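Pectate lyase (Bacillus subtilis, PDB 5AMV) cleaves polygalacturonate by calcium-dependent elimination, releasing oligosaccharides with unsaturated galacturonosyl groups at their non-reducing ends. Local coordinates at residues A[76-81]-A[115-120]. Numbering follows the deposited sequence.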
ATOM      1  N   ASN A  76       5.352  24.475   7.741  1.00  6.87           N
ATOM      2  CA  ASN A  76       6.268  25.368   8.478  1.00  6.95           C
ATOM      3  C   ASN A  76       6.636  24.796   9.830  1.00  6.98           C
ATOM      4  O   ASN A  76       7.705  25.156  10.371  1.00  8.85           O
ATOM      5  CB  ASN A  76       5.601  26.748   8.736  1.00  6.62           C
ATOM      6  CG  ASN A  76       5.549  27.582   7.484  1.00  8.43           C
ATOM      7  OD1 ASN A  76       6.125  27.226   6.458  1.00  9.35           O
ATOM      8  ND2 ASN A  76       4.902  28.735   7.578  1.00  9.39           N
ATOM      9  N   ASP A  77       5.773  23.934  10.397  1.00  7.99           N
ATOM     10  CA  ASP A  77       6.031  23.372  11.735  1.00  7.59           C
ATOM     11  C   ASP A  77       7.160  22.340  11.659  1.00  8.95           C
ATOM     12  O   ASP A  77       7.938  22.197  12.596  1.00 11.88           O
ATOM     13  CB  ASP A  77       4.776  22.758  12.372  1.00  8.38           C
ATOM     14  CG  ASP A  77       3.699  23.806  12.576  1.00 11.04           C
ATOM     15  OD1 ASP A  77       3.934  24.662  13.468  1.00 12.81           O
ATOM     16  OD2 ASP A  77       2.690  23.798  11.843  1.00  9.14           O
ATOM     17  N   TYR A  78       7.271  21.659  10.540  1.00  7.48           N
ATOM     18  CA  TYR A  78       8.279  20.636  10.340  1.00  7.42           C
ATOM     19  C   TYR A  78       9.524  21.157   9.642  1.00  8.07           C
ATOM     20  O   TYR A  78      10.578  20.519   9.739  1.00  8.67           O
ATOM     21  CB  TYR A  78       7.700  19.568   9.402  1.00  7.16           C
ATOM     22  CG  TYR A  78       6.522  18.831   9.931  1.00  5.94           C
ATOM     23  CD1 TYR A  78       6.573  18.170  11.152  1.00  5.26           C
ATOM     24  CD2 TYR A  78       5.370  18.705   9.162  1.00  5.16           C
ATOM     25  CE1 TYR A  78       5.472  17.424  11.627  1.00  5.38           C
ATOM     26  CE2 TYR A  78       4.267  17.954   9.628  1.00  7.31           C
ATOM     27  CZ  TYR A  78       4.326  17.318  10.838  1.00  6.87           C
ATOM     28  OH  TYR A  78       3.306  16.545  11.315  1.00  8.24           O
ATOM     29  N   LYS A  79       9.407  22.277   8.927  1.00  7.69           N
ATOM     30  CA  LYS A  79      10.492  22.728   8.030  0.50  6.91           C
ATOM     31  C   LYS A  79      11.740  23.062   8.824  1.00  7.31           C
ATOM     32  O   LYS A  79      11.696  23.776   9.835  1.00  8.56           O
ATOM     33  CB  LYS A  79      10.086  23.942   7.193  0.50  7.97           C
ATOM     34  CG  LYS A  79      11.083  24.189   6.059  0.50  6.28           C
ATOM     35  CD  LYS A  79      10.810  25.488   5.303  0.50  7.10           C
ATOM     36  CE  LYS A  79      11.155  26.778   6.113  0.50  5.86           C
ATOM     37  NZ  LYS A  79      12.647  27.066   6.385  0.50  5.77           N
ATOM     38  N   ASP A  80      12.866  22.513   8.374  1.00  5.94           N
ATOM     39  CA  ASP A  80      14.148  22.884   9.023  1.00  6.65           C
ATOM     40  C   ASP A  80      14.370  24.360   8.761  1.00  6.85           C
ATOM     41  O   ASP A  80      14.160  24.828   7.662  1.00  7.18           O
ATOM     42  CB  ASP A  80      15.296  22.066   8.416  1.00  6.35           C
ATOM     43  CG  ASP A  80      16.618  22.314   9.117  1.00  8.51           C
ATOM     44  OD1 ASP A  80      16.835  21.650  10.154  1.00 10.00           O
ATOM     45  OD2 ASP A  80      17.392  23.151   8.608  1.00  9.10           O
ATOM     46  N   PRO A  81      14.939  25.088   9.749  1.00  7.50           N
ATOM     47  CA  PRO A  81      15.197  26.520   9.509  1.00  8.90           C
ATOM     48  C   PRO A  81      16.009  26.844   8.254  1.00 10.37           C
ATOM     49  O   PRO A  81      15.873  27.955   7.682  1.00 12.08           O
ATOM     50  CB  PRO A  81      15.998  26.943  10.761  1.00  8.79           C
ATOM     51  CG  PRO A  81      15.460  26.040  11.814  1.00  9.93           C
ATOM     52  CD  PRO A  81      15.168  24.697  11.155  1.00  8.02           C
ATOM     53  N   LYS A 115      12.535  14.178   8.509  1.00  8.26           N
ATOM     54  CA  LYS A 115      12.576  13.388   9.732  0.50  7.60           C
ATOM     55  C   LYS A 115      11.669  13.989  10.813  1.00  7.39           C
ATOM     56  O   LYS A 115      11.059  13.272  11.579  1.00  7.43           O
ATOM     57  CB  LYS A 115      14.024  13.206  10.191  0.50  7.63           C
ATOM     58  CG  LYS A 115      14.789  12.198   9.295  0.50  7.42           C
ATOM     59  CD  LYS A 115      16.292  12.279   9.546  0.50  9.55           C
ATOM     60  CE  LYS A 115      17.070  11.225   8.764  0.50 12.68           C
ATOM     61  NZ  LYS A 115      17.746  11.765   7.548  0.50 14.63           N
ATOM     62  N   ASN A 116      11.524  15.303  10.831  1.00  7.05           N
ATOM     63  CA  ASN A 116      10.594  15.934  11.791  1.00  6.33           C
ATOM     64  C   ASN A 116       9.146  15.452  11.535  1.00  7.85           C
ATOM     65  O   ASN A 116       8.405  15.147  12.451  1.00  8.79           O
ATOM     66  CB  ASN A 116      10.662  17.445  11.595  1.00  7.06           C
ATOM     67  CG  ASN A 116      11.995  18.036  12.045  1.00  7.72           C
ATOM     68  OD1 ASN A 116      12.713  17.440  12.855  1.00  9.77           O
ATOM     69  ND2 ASN A 116      12.297  19.233  11.572  1.00  6.19           N
ATOM     70  N   GLN A 117       8.759  15.407  10.263  1.00  6.24           N
ATOM     71  CA  GLN A 117       7.405  14.922   9.950  1.00  6.26           C
ATOM     72  C   GLN A 117       7.249  13.431  10.218  1.00  5.43           C
ATOM     73  O   GLN A 117       6.223  13.003  10.754  1.00  5.70           O
ATOM     74  CB  GLN A 117       6.989  15.248   8.518  1.00  6.02           C
ATOM     75  CG  GLN A 117       5.563  14.734   8.208  1.00  6.80           C
ATOM     76  CD  GLN A 117       5.012  15.214   6.858  1.00  6.74           C
ATOM     77  OE1 GLN A 117       5.764  15.484   5.913  1.00  5.76           O
ATOM     78  NE2 GLN A 117       3.691  15.348   6.790  1.00  8.65           N
ATOM     79  N   LYS A 118       8.243  12.648   9.789  1.00  5.61           N
ATOM     80  CA  LYS A 118       8.225  11.176  10.042  1.00  6.92           C
ATOM     81  C   LYS A 118       7.992  10.846  11.527  1.00  7.43           C
ATOM     82  O   LYS A 118       7.276   9.893  11.862  1.00  7.48           O
ATOM     83  CB  LYS A 118       9.535  10.570   9.522  1.00  7.92           C
ATOM     84  CG  LYS A 118       9.685   9.048   9.744  1.00 11.45           C
ATOM     85  CD  LYS A 118      11.069   8.564   9.265  1.00 17.31           C
ATOM     86  CE  LYS A 118      11.230   7.072   9.517  1.00 23.29           C
ATOM     87  NZ  LYS A 118      11.793   6.810  10.889  1.00 32.02           N
ATOM     88  N   ALA A 119       8.606  11.637  12.410  1.00  7.05           N
ATOM     89  CA  ALA A 119       8.474  11.393  13.837  1.00  8.58           C
ATOM     90  C   ALA A 119       7.045  11.534  14.313  1.00  8.75           C
ATOM     91  O   ALA A 119       6.688  10.905  15.316  1.00  9.29           O
ATOM     92  CB  ALA A 119       9.409  12.300  14.629  1.00  8.59           C
ATOM     93  N   ARG A 120       6.225  12.305  13.588  1.00  7.68           N
ATOM     94  CA  ARG A 120       4.802  12.425  13.929  0.50  6.94           C
ATOM     95  C   ARG A 120       3.935  11.403  13.200  1.00  7.92           C
ATOM     96  O   ARG A 120       3.023  10.822  13.767  1.00  8.30           O
ATOM     97  CB  ARG A 120       4.277  13.832  13.623  0.50  7.75           C
ATOM     98  CG  ARG A 120       5.112  14.948  14.255  0.50  8.14           C
ATOM     99  CD  ARG A 120       5.375  14.616  15.727  0.50 11.58           C
ATOM    100  NE  ARG A 120       4.178  14.750  16.550  0.50  9.61           N
ATOM    101  CZ  ARG A 120       4.178  14.605  17.872  0.50 11.15           C
ATOM    102  NH1 ARG A 120       5.305  14.312  18.495  0.50 10.13           N
ATOM    103  NH2 ARG A 120       3.063  14.769  18.571  0.50 10.34           N
TER
HETATM  104  O   HOH W   1      14.989  20.654  11.896  1.00 18.17           O
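Within the largely helical excursion between strands 61-63 and 122-124 of the parallel beta-helix in this polysaccharide lyase family 1 enzyme, helix 75-78 packs on helix 105-121 through Tyr78 and Gln117. The CB of Gln117 stands 3.7 Å from the centroid of the Tyr78 ring and only 5° off the ring normal, which defines a CH-pi contact over the face. With CG anti to the backbone N (chi1 -180°) and the chain extended beyond it, Gln117 runs on under the ring, its CG 3.8 Å from Tyr78 CE2. Arg120 meets the same ring at its edge, CG to Tyr78 CE1 being 3.6 Å, while in the modelled conformer its guanidinium turns away to a salt bridge with Asp68. Helix 105-121 runs directly into strand 122-124, so the contact lies close to where the excursion rejoins the solenoid. Tyr78 OH and Gln117 NE2 both bond to Asn65 OD1, which links the polar ends of the two side chains. Were Tyr78 replaced by alanine, the aliphatic part of Gln117 would probably lose its cover and Asn65 OD1 its hydroxyl partner. Where helix 75-78 ends, Asn116 ND2 donates to Tyr78 O at 2.8 Å; the N-H...O angle of 179° makes the bond straight, and Tyr78 O lies in the Asn116 amide plane although the donor is tilted out of the carbonyl plane. The same ND2 donates to a water that in turn donates to Asp80 OD1, also salt-bridged to Arg112.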